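Local structure of DNA polymerase beta (Leishmania infantum, 4P4M) at residues Asp273-Glu278 / Asn311-Phe316; Lys293-Ile298 / Asp361-Leu366. The protein catalyses template-directed addition of deoxynucleotides to DNA as a family X polymerase and probably serves in base excision repair. All coordinates share one frame; numbering follows the deposited sequence. Where two conformers were deposited one is given.

Contact 1: Asp273-Glu278 / Asn311-Phe316; sequences DIRLIE and NEYGLF. With nucleotides of chain C; nucleotides of chain B.
Two bends in the side chain of Arg-275, at chi2 (-77°) and chi3 (-55°), bring its guanidinium up to Glu-312 and Tyr-313, while Glu-312 sends CG between its own backbone N and carbonyl carbon (chi1 57°) to meet it. The two side chains cross at roughly a right angle and, in the arginine conformer described here, one of two, form a salt bridge with Arg-275 NH2 2.8 Å from Glu-312 OE2. That oxygen offers its anti lone pair and lies somewhat out of the guanidinium plane; a second, weak bond comes from Arg-275 NH1. The oxygen of a water lies 2.8 Å from Arg-275 NH1, from which it accepts, and is also close to Glu-312 OE2.

The hydroxyl of Tyr-313 sits at the guanidinium edge, but the angle is too poor for a bond; it donates instead to OP1 of DC4 of chain C, 2.7 Å from Tyr-313 OH. CG of Glu-312 lies over the centre of the Tyr-313 ring, and CD1 of Ile-277 approaches CE1 of that ring at 4.3 Å. Asn-311 OD1 accepts from Tyr-313 N, an Asx turn, and also from Gly-314 N, which extends it to an Asx motif, while Asn-311 ND2 binds OP1 of DA3 of chain C at 2.9 Å.

Phe-289 of helix 282-290 packs against both Arg-275 and Ile-277. In this conformer the buried arginine charge is matched by a carboxylate from the segment that also grips the DNA backbone, joining palm strand to thumb turn; the guanidinium would probably help to keep Glu-312 ionised.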
ATOM      1  N   ASP A 273      -3.985   3.088   2.616  1.00 14.97           N
ATOM      2  CA  ASP A 273      -3.503   1.716   2.413  1.00 17.93           C
ATOM      3  C   ASP A 273      -2.736   1.273   3.660  1.00 21.21           C
ATOM      4  O   ASP A 273      -1.833   1.980   4.107  1.00 21.64           O
ATOM      5  CB  ASP A 273      -2.554   1.651   1.192  1.00 18.91           C
ATOM      6  CG  ASP A 273      -3.268   1.872  -0.139  1.00 30.02           C
ATOM      7  OD1 ASP A 273      -4.520   1.922  -0.182  1.00 26.57           O
ATOM      8  OD2 ASP A 273      -2.560   1.974  -1.162  1.00 34.27           O
ATOM      9  N   ILE A 274      -3.093   0.123   4.238  1.00 15.64           N
ATOM     10  CA  ILE A 274      -2.365  -0.388   5.412  1.00 15.40           C
ATOM     11  C   ILE A 274      -1.772  -1.771   5.097  1.00 16.62           C
ATOM     12  O   ILE A 274      -2.491  -2.641   4.615  1.00 18.56           O
ATOM     13  CB  ILE A 274      -3.302  -0.494   6.655  1.00 19.90           C
ATOM     14  CG1 ILE A 274      -4.042   0.831   6.896  1.00 20.19           C
ATOM     15  CG2 ILE A 274      -2.518  -0.964   7.911  1.00 16.70           C
ATOM     16  CD1 ILE A 274      -5.212   0.744   7.899  1.00 20.44           C
ATOM     17  N   ARG A 275      -0.464  -1.954   5.317  1.00 14.79           N
ATOM     18  CA  ARG A 275       0.163  -3.266   5.107  0.50 14.09           C
ATOM     19  C   ARG A 275       0.695  -3.794   6.438  1.00 17.59           C
ATOM     20  O   ARG A 275       1.401  -3.090   7.164  1.00 18.37           O
ATOM     21  CB  ARG A 275       1.306  -3.221   4.066  0.50 17.64           C
ATOM     22  CG  ARG A 275       0.893  -3.162   2.571  0.50 23.68           C
ATOM     23  CD  ARG A 275       0.426  -4.517   1.982  0.50 11.91           C
ATOM     24  NE  ARG A 275       1.400  -5.602   2.148  0.50 29.77           N
ATOM     25  CZ  ARG A 275       2.112  -6.127   1.150  0.50 24.46           C
ATOM     26  NH1 ARG A 275       1.939  -5.670  -0.078  0.50 19.62           N
ATOM     27  NH2 ARG A 275       2.987  -7.112   1.377  0.50 12.35           N
ATOM     28  N   LEU A 276       0.342  -5.039   6.757  1.00 16.52           N
ATOM     29  CA  LEU A 276       0.803  -5.695   7.984  1.00 12.90           C
ATOM     30  C   LEU A 276       2.085  -6.485   7.672  1.00 15.03           C
ATOM     31  O   LEU A 276       2.089  -7.321   6.764  1.00 14.97           O
ATOM     32  CB  LEU A 276      -0.285  -6.651   8.512  1.00 16.16           C
ATOM     33  CG  LEU A 276       0.067  -7.511   9.740  1.00 17.66           C
ATOM     34  CD1 LEU A 276       0.404  -6.673  10.992  1.00 13.52           C
ATOM     35  CD2 LEU A 276      -1.073  -8.528  10.053  1.00 15.62           C
ATOM     36  N   ILE A 277       3.160  -6.213   8.412  1.00 14.29           N
ATOM     37  CA  ILE A 277       4.508  -6.707   8.064  1.00 13.25           C
ATOM     38  C   ILE A 277       5.185  -7.318   9.294  1.00 15.72           C
ATOM     39  O   ILE A 277       5.086  -6.759  10.388  1.00 15.92           O
ATOM     40  CB  ILE A 277       5.401  -5.540   7.536  1.00 15.67           C
ATOM     41  CG1 ILE A 277       4.836  -4.945   6.236  1.00 17.68           C
ATOM     42  CG2 ILE A 277       6.882  -5.990   7.345  1.00 13.25           C
ATOM     43  CD1 ILE A 277       4.821  -5.911   5.037  1.00 20.55           C
ATOM     44  N   GLU A 278       5.850  -8.468   9.124  1.00 15.35           N
ATOM     45  CA  GLU A 278       6.577  -9.119  10.224  1.00 16.29           C
ATOM     46  C   GLU A 278       7.763  -8.262  10.685  1.00 15.88           C
ATOM     47  O   GLU A 278       8.418  -7.602   9.874  1.00 16.93           O
ATOM     48  CB  GLU A 278       7.097 -10.512   9.815  1.00 17.17           C
ATOM     49  CG  GLU A 278       6.015 -11.571   9.488  1.00 16.37           C
ATOM     50  CD  GLU A 278       5.388 -12.233  10.724  1.00 19.82           C
ATOM     51  OE1 GLU A 278       5.953 -12.134  11.837  1.00 19.11           O
ATOM     52  OE2 GLU A 278       4.323 -12.874  10.569  1.00 20.07           O
ATOM     53  N   ASN A 311      12.516  -8.011  -1.974  1.00 17.46           N
ATOM     54  CA  ASN A 311      11.102  -7.632  -1.879  1.00 22.02           C
ATOM     55  C   ASN A 311      10.831  -6.999  -0.507  1.00 18.84           C
ATOM     56  O   ASN A 311      11.775  -6.684   0.224  1.00 16.27           O
ATOM     57  CB  ASN A 311      10.175  -8.837  -2.168  1.00 18.37           C
ATOM     58  CG  ASN A 311      10.406  -9.997  -1.212  1.00 19.26           C
ATOM     59  OD1 ASN A 311      10.787  -9.790  -0.062  1.00 17.52           O
ATOM     60  ND2 ASN A 311      10.185 -11.230  -1.690  1.00 21.30           N
ATOM     61  N   GLU A 312       9.562  -6.789  -0.153  1.00 16.05           N
ATOM     62  CA  GLU A 312       9.275  -6.146   1.134  1.00 18.38           C
ATOM     63  C   GLU A 312       9.622  -7.032   2.323  1.00 19.81           C
ATOM     64  O   GLU A 312       9.824  -6.532   3.436  1.00 15.52           O
ATOM     65  CB  GLU A 312       7.809  -5.685   1.240  1.00 18.06           C
ATOM     66  CG  GLU A 312       6.764  -6.792   1.031  1.00 17.83           C
ATOM     67  CD  GLU A 312       6.255  -6.850  -0.406  1.00 24.99           C
ATOM     68  OE1 GLU A 312       7.081  -6.901  -1.350  1.00 22.09           O
ATOM     69  OE2 GLU A 312       5.017  -6.832  -0.591  1.00 23.34           O
ATOM     70  N   TYR A 313       9.695  -8.341   2.084  1.00 18.68           N
ATOM     71  CA  TYR A 313       9.885  -9.304   3.164  1.00 15.94           C
ATOM     72  C   TYR A 313      11.348  -9.552   3.517  1.00 16.45           C
ATOM     73  O   TYR A 313      11.657  -9.966   4.642  1.00 19.00           O
ATOM     74  CB  TYR A 313       9.186 -10.621   2.829  1.00 17.35           C
ATOM     75  CG  TYR A 313       7.711 -10.441   2.561  1.00 17.46           C
ATOM     76  CD1 TYR A 313       6.866  -9.959   3.553  1.00 16.62           C
ATOM     77  CD2 TYR A 313       7.160 -10.747   1.316  1.00 18.40           C
ATOM     78  CE1 TYR A 313       5.506  -9.777   3.312  1.00 14.73           C
ATOM     79  CE2 TYR A 313       5.800 -10.573   1.073  1.00 20.01           C
ATOM     80  CZ  TYR A 313       4.981 -10.094   2.082  1.00 18.57           C
ATOM     81  OH  TYR A 313       3.621  -9.921   1.878  1.00 18.80           O
ATOM     82  N   GLY A 314      12.253  -9.298   2.573  1.00 18.73           N
ATOM     83  CA  GLY A 314      13.668  -9.487   2.881  1.00 17.60           C
ATOM     84  C   GLY A 314      14.601  -9.361   1.693  1.00 16.68           C
ATOM     85  O   GLY A 314      14.159  -9.099   0.570  1.00 15.87           O
ATOM     86  N   LEU A 315      15.896  -9.521   1.964  1.00 17.37           N
ATOM     87  CA  LEU A 315      16.930  -9.602   0.932  1.00 17.79           C
ATOM     88  C   LEU A 315      17.436 -11.037   0.955  1.00 18.63           C
ATOM     89  O   LEU A 315      17.934 -11.492   1.990  1.00 19.52           O
ATOM     90  CB  LEU A 315      18.080  -8.623   1.249  1.00 16.05           C
ATOM     91  CG  LEU A 315      19.324  -8.633   0.344  1.00 22.61           C
ATOM     92  CD1 LEU A 315      18.977  -8.190  -1.094  1.00 18.99           C
ATOM     93  CD2 LEU A 315      20.437  -7.755   0.920  1.00 23.92           C
ATOM     94  N   PHE A 316      17.298 -11.761  -0.163  1.00 18.49           N
ATOM     95  CA  PHE A 316      17.570 -13.208  -0.177  1.00 16.43           C
ATOM     96  C   PHE A 316      18.664 -13.553  -1.193  1.00 18.88           C
ATOM     97  O   PHE A 316      18.575 -13.166  -2.354  1.00 21.40           O
ATOM     98  CB  PHE A 316      16.277 -13.990  -0.504  1.00 21.42           C
ATOM     99  CG  PHE A 316      15.131 -13.676   0.422  1.00 21.80           C
ATOM    100  CD1 PHE A 316      15.006 -14.336   1.638  1.00 18.99           C
ATOM    101  CD2 PHE A 316      14.196 -12.699   0.086  1.00 21.61           C
ATOM    102  CE1 PHE A 316      13.957 -14.031   2.509  1.00 18.57           C
ATOM    103  CE2 PHE A 316      13.144 -12.385   0.942  1.00 18.12           C
ATOM    104  CZ  PHE A 316      13.020 -13.052   2.157  1.00 19.63           C
TER
ATOM    105  P    DA C   3       7.775 -11.607  -4.814  1.00 22.92           P
ATOM    106  OP1  DA C   3       8.322 -12.247  -3.594  1.00 22.40           O
ATOM    107  OP2  DA C   3       7.420 -12.427  -5.996  1.00 24.00           O
ATOM    108  O5'  DA C   3       6.458 -10.798  -4.429  1.00 22.26           O
ATOM    109  C5'  DA C   3       6.492  -9.841  -3.373  1.00 22.84           C
ATOM    110  C4'  DA C   3       5.102  -9.260  -3.200  1.00 23.95           C
ATOM    111  O4'  DA C   3       4.793  -8.404  -4.328  1.00 24.87           O
ATOM    112  C3'  DA C   3       4.004 -10.318  -3.127  1.00 25.46           C
ATOM    113  O3'  DA C   3       3.400 -10.183  -1.860  1.00 22.30           O
ATOM    114  C2'  DA C   3       3.026  -9.921  -4.230  1.00 30.77           C
ATOM    115  C1'  DA C   3       3.413  -8.485  -4.582  1.00 31.95           C
ATOM    116  N9   DA C   3       3.154  -8.204  -5.993  1.00 25.84           N
ATOM    117  C8   DA C   3       3.757  -8.804  -7.064  1.00 24.46           C
ATOM    118  N7   DA C   3       3.319  -8.373  -8.227  1.00 24.79           N
ATOM    119  C5   DA C   3       2.356  -7.433  -7.895  1.00 22.35           C
ATOM    120  C6   DA C   3       1.514  -6.626  -8.684  1.00 26.74           C
ATOM    121  N6   DA C   3       1.524  -6.645 -10.030  1.00 25.94           N
ATOM    122  N1   DA C   3       0.659  -5.803  -8.034  1.00 30.36           N
ATOM    123  C2   DA C   3       0.651  -5.796  -6.691  1.00 23.94           C
ATOM    124  N3   DA C   3       1.389  -6.517  -5.848  1.00 21.18           N
ATOM    125  C4   DA C   3       2.235  -7.321  -6.517  1.00 22.03           C
ATOM    126  P    DC C   4       2.270 -11.219  -1.364  1.00 22.35           P
ATOM    127  OP1  DC C   4       2.551 -11.539   0.054  1.00 21.14           O
ATOM    128  OP2  DC C   4       2.142 -12.308  -2.361  1.00 21.51           O
ATOM    129  O5'  DC C   4       0.922 -10.363  -1.435  1.00 20.19           O
ATOM    130  C5'  DC C   4       0.796  -9.141  -0.700  1.00 15.51           C
ATOM    131  C4'  DC C   4      -0.641  -8.651  -0.719  1.00 19.59           C
ATOM    132  O4'  DC C   4      -0.913  -8.088  -2.035  1.00 20.45           O
ATOM    133  C3'  DC C   4      -1.711  -9.707  -0.453  1.00 18.22           C
ATOM    134  O3'  DC C   4      -2.681  -9.065   0.380  1.00 19.41           O
ATOM    135  C2'  DC C   4      -2.220 -10.062  -1.856  1.00 21.97           C
ATOM    136  C1'  DC C   4      -1.980  -8.771  -2.655  1.00 21.78           C
ATOM    137  N1   DC C   4      -1.574  -8.980  -4.093  1.00 23.66           N
ATOM    138  C2   DC C   4      -2.200  -8.212  -5.076  1.00 27.06           C
ATOM    139  O2   DC C   4      -3.066  -7.400  -4.722  1.00 24.58           O
ATOM    140  N3   DC C   4      -1.856  -8.380  -6.382  1.00 24.24           N
ATOM    141  C4   DC C   4      -0.915  -9.269  -6.709  1.00 27.06           C
ATOM    142  N4   DC C   4      -0.612  -9.389  -8.012  1.00 25.92           N
ATOM    143  C5   DC C   4      -0.260 -10.072  -5.720  1.00 23.75           C
ATOM    144  C6   DC C   4      -0.608  -9.896  -4.432  1.00 24.54           C
TER
ATOM    145  P    DA B   5      -3.623   1.998  -5.634  1.00 50.61           P
ATOM    146  OP1  DA B   5      -4.350   2.768  -4.603  1.00 67.04           O
ATOM    147  OP2  DA B   5      -2.873   2.725  -6.675  1.00 53.97           O
ATOM    148  O5'  DA B   5      -2.673   0.981  -4.870  1.00 36.69           O
ATOM    149  C5'  DA B   5      -1.563   1.405  -4.144  1.00 65.04           C
ATOM    150  C4'  DA B   5      -0.966   0.214  -3.426  1.00 66.32           C
ATOM    151  O4'  DA B   5      -0.703  -0.855  -4.375  1.00 53.43           O
ATOM    152  C3'  DA B   5       0.385   0.541  -2.806  1.00 64.80           C
ATOM    153  O3'  DA B   5       0.678  -0.386  -1.748  1.00 65.46           O
ATOM    154  C2'  DA B   5       1.276   0.374  -4.039  1.00 47.14           C
ATOM    155  C1'  DA B   5       0.704  -0.925  -4.595  1.00 43.56           C
ATOM    156  N9   DA B   5       0.973  -1.242  -6.006  1.00 38.15           N
ATOM    157  C8   DA B   5       0.366  -0.746  -7.128  1.00 31.05           C
ATOM    158  N7   DA B   5       0.810  -1.269  -8.253  1.00 32.69           N
ATOM    159  C5   DA B   5       1.775  -2.180  -7.846  1.00 33.35           C
ATOM    160  C6   DA B   5       2.627  -3.066  -8.550  1.00 36.02           C
ATOM    161  N6   DA B   5       2.651  -3.186  -9.886  1.00 31.98           N
ATOM    162  N1   DA B   5       3.469  -3.836  -7.823  1.00 29.53           N
ATOM    163  C2   DA B   5       3.448  -3.720  -6.490  1.00 35.16           C
ATOM    164  N3   DA B   5       2.699  -2.924  -5.723  1.00 30.70           N
ATOM    165  C4   DA B   5       1.877  -2.175  -6.464  1.00 30.02           C
TER
HETATM  166  O   HOH W   1       3.447  -5.849  -2.398  1.00 40.14           O

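Contact 2: Lys293-Ile298 / Asp361-Leu366; sequences KNFNVI and DVFDVL. With D3T (2',3'-dideoxy-thymidine-5'-triphosphate), chain D; nucleotides of chain C.
Phe-295 and Phe-363 touch through the outer ends of their rings, without either stacking on the other. Their CZ atoms are 3.5 Å apart, the ring centroids 5.9 Å, and the planes are inclined at 47°, so the pair is neither an offset stack nor a T-shaped one. Phe-363 brings CZ and CE2 to the edge of the Phe-295 ring, with CE2 in its plane, and the two side chains run across each other at about a right angle. Phe-295 reaches over with CG anti to the backbone N (chi1 173°).

Other residues of 293-298 meet the incoming nucleotide and the DNA. Asn-296 ND2 donates a fairly straight bond (158°) to O2 of the incoming dideoxythymidine triphosphate, 3.1 Å away, and also binds the carbonyl of Thr-288. The methylenes of Lys-293 lie over one face of the same base, near C4 and O4, its CE 3.5 Å from D3T O4, and Val-297 CG2 lies 3.7 Å from C5 of DA1 of chain C.

Within the thumb, the two phenylalanines join helix 293-305 to helix 359-365. Met-299, farther along the first helix, packs on Phe-363, and Tyr-370 meets that ring edge-to-face. Arg-376 and Pro-378 of the C-terminal tail touch Phe-295, Leu-287 of helix 282-290 lies against Val-362 and Phe-363, and Tyr-308 of strand 308-310 packs against Val-365 and Leu-366.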
ATOM      1  N   LYS A 293       8.304   4.120  -7.086  1.00 25.43           N
ATOM      2  CA  LYS A 293       8.174   2.935  -7.934  1.00 26.35           C
ATOM      3  C   LYS A 293       9.428   2.679  -8.783  1.00 24.37           C
ATOM      4  O   LYS A 293       9.943   1.548  -8.819  1.00 21.24           O
ATOM      5  CB  LYS A 293       6.945   3.059  -8.847  1.00 27.39           C
ATOM      6  CG  LYS A 293       6.859   1.972  -9.915  1.00 32.31           C
ATOM      7  CD  LYS A 293       5.833   2.339 -10.976  1.00 55.33           C
ATOM      8  CE  LYS A 293       5.607   1.201 -11.961  1.00 69.01           C
ATOM      9  NZ  LYS A 293       6.851   0.839 -12.695  1.00 74.46           N
ATOM     10  N   ASN A 294       9.910   3.707  -9.483  1.00 21.33           N
ATOM     11  CA  ASN A 294      11.073   3.524 -10.355  1.00 22.52           C
ATOM     12  C   ASN A 294      12.321   3.180  -9.543  1.00 24.54           C
ATOM     13  O   ASN A 294      13.163   2.391  -9.976  1.00 22.78           O
ATOM     14  CB  ASN A 294      11.355   4.767 -11.218  1.00 26.21           C
ATOM     15  CG  ASN A 294      10.291   5.006 -12.290  1.00 43.11           C
ATOM     16  OD1 ASN A 294       9.545   3.962 -12.641  1.00 36.67           O
ATOM     17  ND2 ASN A 294      10.144   6.123 -12.789  1.00 42.44           N
ATOM     18  N   PHE A 295      12.448   3.791  -8.370  1.00 22.76           N
ATOM     19  CA  PHE A 295      13.561   3.465  -7.474  1.00 25.04           C
ATOM     20  C   PHE A 295      13.566   1.980  -7.080  1.00 23.00           C
ATOM     21  O   PHE A 295      14.620   1.339  -7.100  1.00 21.37           O
ATOM     22  CB  PHE A 295      13.533   4.370  -6.238  1.00 23.58           C
ATOM     23  CG  PHE A 295      14.536   3.992  -5.171  1.00 29.06           C
ATOM     24  CD1 PHE A 295      15.828   4.500  -5.199  1.00 37.59           C
ATOM     25  CD2 PHE A 295      14.175   3.144  -4.131  1.00 32.59           C
ATOM     26  CE1 PHE A 295      16.750   4.160  -4.215  1.00 32.98           C
ATOM     27  CE2 PHE A 295      15.088   2.801  -3.149  1.00 35.32           C
ATOM     28  CZ  PHE A 295      16.380   3.310  -3.197  1.00 28.24           C
ATOM     29  N   ASN A 296      12.398   1.437  -6.727  1.00 21.76           N
ATOM     30  CA  ASN A 296      12.281   0.019  -6.358  1.00 22.42           C
ATOM     31  C   ASN A 296      12.679  -0.893  -7.514  1.00 21.12           C
ATOM     32  O   ASN A 296      13.329  -1.911  -7.314  1.00 24.48           O
ATOM     33  CB  ASN A 296      10.849  -0.349  -5.919  1.00 18.76           C
ATOM     34  CG  ASN A 296      10.454   0.262  -4.575  1.00 23.07           C
ATOM     35  OD1 ASN A 296      11.288   0.797  -3.843  1.00 23.38           O
ATOM     36  ND2 ASN A 296       9.171   0.157  -4.238  1.00 23.20           N
ATOM     37  N   VAL A 297      12.256  -0.547  -8.723  1.00 24.04           N
ATOM     38  CA  VAL A 297      12.612  -1.362  -9.882  1.00 23.83           C
ATOM     39  C   VAL A 297      14.131  -1.369 -10.115  1.00 25.13           C
ATOM     40  O   VAL A 297      14.727  -2.423 -10.340  1.00 24.07           O
ATOM     41  CB  VAL A 297      11.865  -0.902 -11.158  1.00 27.15           C
ATOM     42  CG1 VAL A 297      12.435  -1.599 -12.386  1.00 31.55           C
ATOM     43  CG2 VAL A 297      10.373  -1.182 -11.015  1.00 26.62           C
ATOM     44  N   ILE A 298      14.751  -0.193 -10.044  1.00 25.11           N
ATOM     45  CA  ILE A 298      16.213  -0.072 -10.168  1.00 23.73           C
ATOM     46  C   ILE A 298      16.959  -0.873  -9.090  1.00 22.77           C
ATOM     47  O   ILE A 298      17.922  -1.594  -9.386  1.00 26.14           O
ATOM     48  CB  ILE A 298      16.659   1.416 -10.138  1.00 33.50           C
ATOM     49  CG1 ILE A 298      16.217   2.124 -11.424  1.00 36.29           C
ATOM     50  CG2 ILE A 298      18.173   1.535  -9.952  1.00 33.08           C
ATOM     51  CD1 ILE A 298      16.250   3.636 -11.337  1.00 34.56           C
ATOM     52  N   ASP A 361      21.912  -0.948   5.241  1.00 19.49           N
ATOM     53  CA  ASP A 361      22.462  -2.301   5.080  1.00 21.57           C
ATOM     54  C   ASP A 361      22.207  -2.835   3.665  1.00 23.54           C
ATOM     55  O   ASP A 361      23.084  -3.449   3.056  1.00 21.51           O
ATOM     56  CB  ASP A 361      21.827  -3.299   6.054  1.00 17.80           C
ATOM     57  CG  ASP A 361      22.353  -3.175   7.479  1.00 20.57           C
ATOM     58  OD1 ASP A 361      23.493  -2.702   7.691  1.00 22.01           O
ATOM     59  OD2 ASP A 361      21.602  -3.579   8.395  1.00 22.85           O
ATOM     60  N   VAL A 362      20.986  -2.639   3.171  1.00 18.74           N
ATOM     61  CA  VAL A 362      20.599  -3.139   1.846  1.00 19.47           C
ATOM     62  C   VAL A 362      21.388  -2.457   0.721  1.00 21.95           C
ATOM     63  O   VAL A 362      21.896  -3.129  -0.185  1.00 19.21           O
ATOM     64  CB  VAL A 362      19.072  -2.983   1.590  1.00 21.87           C
ATOM     65  CG1 VAL A 362      18.700  -3.503   0.198  1.00 19.22           C
ATOM     66  CG2 VAL A 362      18.273  -3.709   2.678  1.00 21.43           C
ATOM     67  N   PHE A 363      21.484  -1.129   0.769  1.00 17.66           N
ATOM     68  CA  PHE A 363      22.303  -0.395  -0.201  1.00 17.84           C
ATOM     69  C   PHE A 363      23.727  -0.980  -0.219  1.00 23.99           C
ATOM     70  O   PHE A 363      24.306  -1.236  -1.286  1.00 19.94           O
ATOM     71  CB  PHE A 363      22.381   1.100   0.153  1.00 24.19           C
ATOM     72  CG  PHE A 363      21.134   1.912  -0.178  1.00 25.50           C
ATOM     73  CD1 PHE A 363      20.143   2.118   0.782  1.00 18.79           C
ATOM     74  CD2 PHE A 363      20.998   2.538  -1.414  1.00 23.83           C
ATOM     75  CE1 PHE A 363      19.009   2.897   0.490  1.00 22.55           C
ATOM     76  CE2 PHE A 363      19.872   3.318  -1.714  1.00 26.63           C
ATOM     77  CZ  PHE A 363      18.881   3.503  -0.759  1.00 23.13           C
ATOM     78  N   ASP A 364      24.291  -1.199   0.970  1.00 20.27           N
ATOM     79  CA  ASP A 364      25.688  -1.649   1.094  1.00 21.09           C
ATOM     80  C   ASP A 364      25.927  -3.025   0.470  1.00 22.71           C
ATOM     81  O   ASP A 364      26.899  -3.225  -0.259  1.00 24.12           O
ATOM     82  CB  ASP A 364      26.129  -1.681   2.571  1.00 21.23           C
ATOM     83  CG  ASP A 364      26.220  -0.299   3.198  1.00 26.92           C
ATOM     84  OD1 ASP A 364      26.306   0.699   2.457  1.00 26.69           O
ATOM     85  OD2 ASP A 364      26.221  -0.209   4.447  1.00 24.50           O
ATOM     86  N   VAL A 365      25.053  -3.980   0.778  1.00 20.56           N
ATOM     87  CA  VAL A 365      25.193  -5.343   0.259  1.00 20.29           C
ATOM     88  C   VAL A 365      25.029  -5.355  -1.263  1.00 26.82           C
ATOM     89  O   VAL A 365      25.630  -6.186  -1.960  1.00 22.37           O
ATOM     90  CB  VAL A 365      24.191  -6.299   0.933  1.00 24.64           C
ATOM     91  CG1 VAL A 365      24.148  -7.662   0.223  1.00 23.85           C
ATOM     92  CG2 VAL A 365      24.548  -6.472   2.407  1.00 22.17           C
ATOM     93  N   LEU A 366      24.237  -4.420  -1.782  1.00 24.77           N
ATOM     94  CA  LEU A 366      24.001  -4.363  -3.227  1.00 22.24           C
ATOM     95  C   LEU A 366      24.991  -3.455  -3.961  1.00 26.92           C
ATOM     96  O   LEU A 366      24.887  -3.260  -5.175  1.00 30.50           O
ATOM     97  CB  LEU A 366      22.563  -3.929  -3.517  1.00 21.00           C
ATOM     98  CG  LEU A 366      21.492  -4.923  -3.041  1.00 19.95           C
ATOM     99  CD1 LEU A 366      20.102  -4.424  -3.426  1.00 19.50           C
ATOM    100  CD2 LEU A 366      21.748  -6.341  -3.589  1.00 24.12           C
TER
HETATM  101  PA  D3T D 401       2.100   4.945  -4.454  1.00 23.55           P
HETATM  102  O1A D3T D 401       1.187   5.230  -3.310  1.00 18.46           O
HETATM  103  O2A D3T D 401       1.415   4.379  -5.666  1.00 19.67           O
HETATM  104  O5' D3T D 401       2.675   3.383  -3.809  1.00 27.45           O
HETATM  105  C5' D3T D 401       3.328   3.465  -2.645  1.00 25.03           C
HETATM  106  C4' D3T D 401       4.690   2.666  -2.683  1.00 20.59           C
HETATM  107  O4' D3T D 401       4.499   1.369  -3.257  1.00 19.83           O
HETATM  108  C1' D3T D 401       5.610   1.019  -4.013  1.00 19.83           C
HETATM  109  N1  D3T D 401       5.178   0.628  -5.389  1.00 20.55           N
HETATM  110  C6  D3T D 401       4.201   1.371  -6.030  1.00 22.42           C
HETATM  111  C2  D3T D 401       5.817  -0.487  -6.061  1.00 20.17           C
HETATM  112  O2  D3T D 401       6.679  -1.135  -5.518  1.00 21.30           O
HETATM  113  N3  D3T D 401       5.383  -0.783  -7.379  1.00 23.70           N
HETATM  114  C4  D3T D 401       4.436  -0.031  -7.923  1.00 24.68           C
HETATM  115  O4  D3T D 401       4.047  -0.342  -9.176  1.00 21.66           O
HETATM  116  C5  D3T D 401       3.777   1.078  -7.314  1.00 23.30           C
HETATM  117  C5M D3T D 401       2.739   1.824  -8.053  1.00 27.94           C
HETATM  118  C2' D3T D 401       6.567   2.230  -4.109  1.00 24.15           C
HETATM  119  C3' D3T D 401       5.710   3.372  -3.606  1.00 21.97           C
HETATM  120  O3A D3T D 401       3.488   5.610  -4.612  1.00 30.73           O
HETATM  121  PB  D3T D 401       3.840   7.180  -3.940  1.00 22.77           P
HETATM  122  O1B D3T D 401       3.490   6.937  -2.512  1.00 17.64           O
HETATM  123  O2B D3T D 401       5.304   7.118  -4.266  1.00 23.22           O
HETATM  124  O3B D3T D 401       3.122   8.371  -4.590  1.00 30.07           O
HETATM  125  PG  D3T D 401       1.609   9.122  -4.360  1.00 23.74           P
HETATM  126  O1G D3T D 401       0.893   8.365  -3.283  1.00 19.10           O
HETATM  127  O2G D3T D 401       0.956   8.972  -5.726  1.00 25.69           O
HETATM  128  O3G D3T D 401       1.960  10.533  -3.940  1.00 20.20           O
ATOM    129  OP3  DA C   1      13.063  -6.859 -15.332  1.00 58.73           O
ATOM    130  P    DA C   1      11.950  -5.992 -14.883  1.00 47.62           P
ATOM    131  OP1  DA C   1      10.684  -6.626 -15.297  1.00 53.08           O
ATOM    132  OP2  DA C   1      12.269  -4.615 -15.303  1.00 53.85           O
ATOM    133  O5'  DA C   1      11.929  -5.985 -13.283  1.00 35.50           O
ATOM    134  C5'  DA C   1      13.102  -5.832 -12.519  1.00 30.15           C
ATOM    135  C4'  DA C   1      12.781  -6.251 -11.089  1.00 21.88           C
ATOM    136  O4'  DA C   1      11.801  -5.330 -10.542  1.00 25.15           O
ATOM    137  C3'  DA C   1      12.183  -7.648 -10.940  1.00 27.94           C
ATOM    138  O3'  DA C   1      12.730  -8.194  -9.740  1.00 22.94           O
ATOM    139  C2'  DA C   1      10.674  -7.371 -10.862  1.00 23.69           C
ATOM    140  C1'  DA C   1      10.611  -6.009 -10.169  1.00 24.70           C
ATOM    141  N9   DA C   1       9.475  -5.159 -10.563  1.00 27.16           N
ATOM    142  C8   DA C   1       8.998  -4.987 -11.837  1.00 29.70           C
ATOM    143  N7   DA C   1       7.980  -4.161 -11.920  1.00 25.14           N
ATOM    144  C5   DA C   1       7.773  -3.748 -10.615  1.00 23.60           C
ATOM    145  C6   DA C   1       6.826  -2.857 -10.054  1.00 23.15           C
ATOM    146  N6   DA C   1       5.893  -2.224 -10.789  1.00 20.73           N
ATOM    147  N1   DA C   1       6.877  -2.650  -8.724  1.00 21.32           N
ATOM    148  C2   DA C   1       7.812  -3.304  -8.009  1.00 24.36           C
ATOM    149  N3   DA C   1       8.752  -4.161  -8.429  1.00 21.81           N
ATOM    150  C4   DA C   1       8.686  -4.346  -9.763  1.00 23.28           C
TER

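The centres of contacts 1 and 2 lie 15 Å apart, and their segments alternate along the chain, so the palm strand, nucleotide-binding helix, DNA-gripping turn and last helix follow one another. They touch through Leu-315, whose CD2 packs 3.8 Å from CG1 of Val-365 and whose CD1 lies near Leu-366. Contact 1 lies close to the active site: the side chain of Arg-275 is about 8 Å from that of the magnesium ligand Asp-198, and that of Glu-312 about 7 Å from the bound triphosphate. Contact 2 lies farther out, the side chain of Phe-295 about 13 Å from the magnesium ion, but its phenylalanines join helix 359-365 to the helix carrying Lys-293 and Asn-296 of the nucleotide pocket.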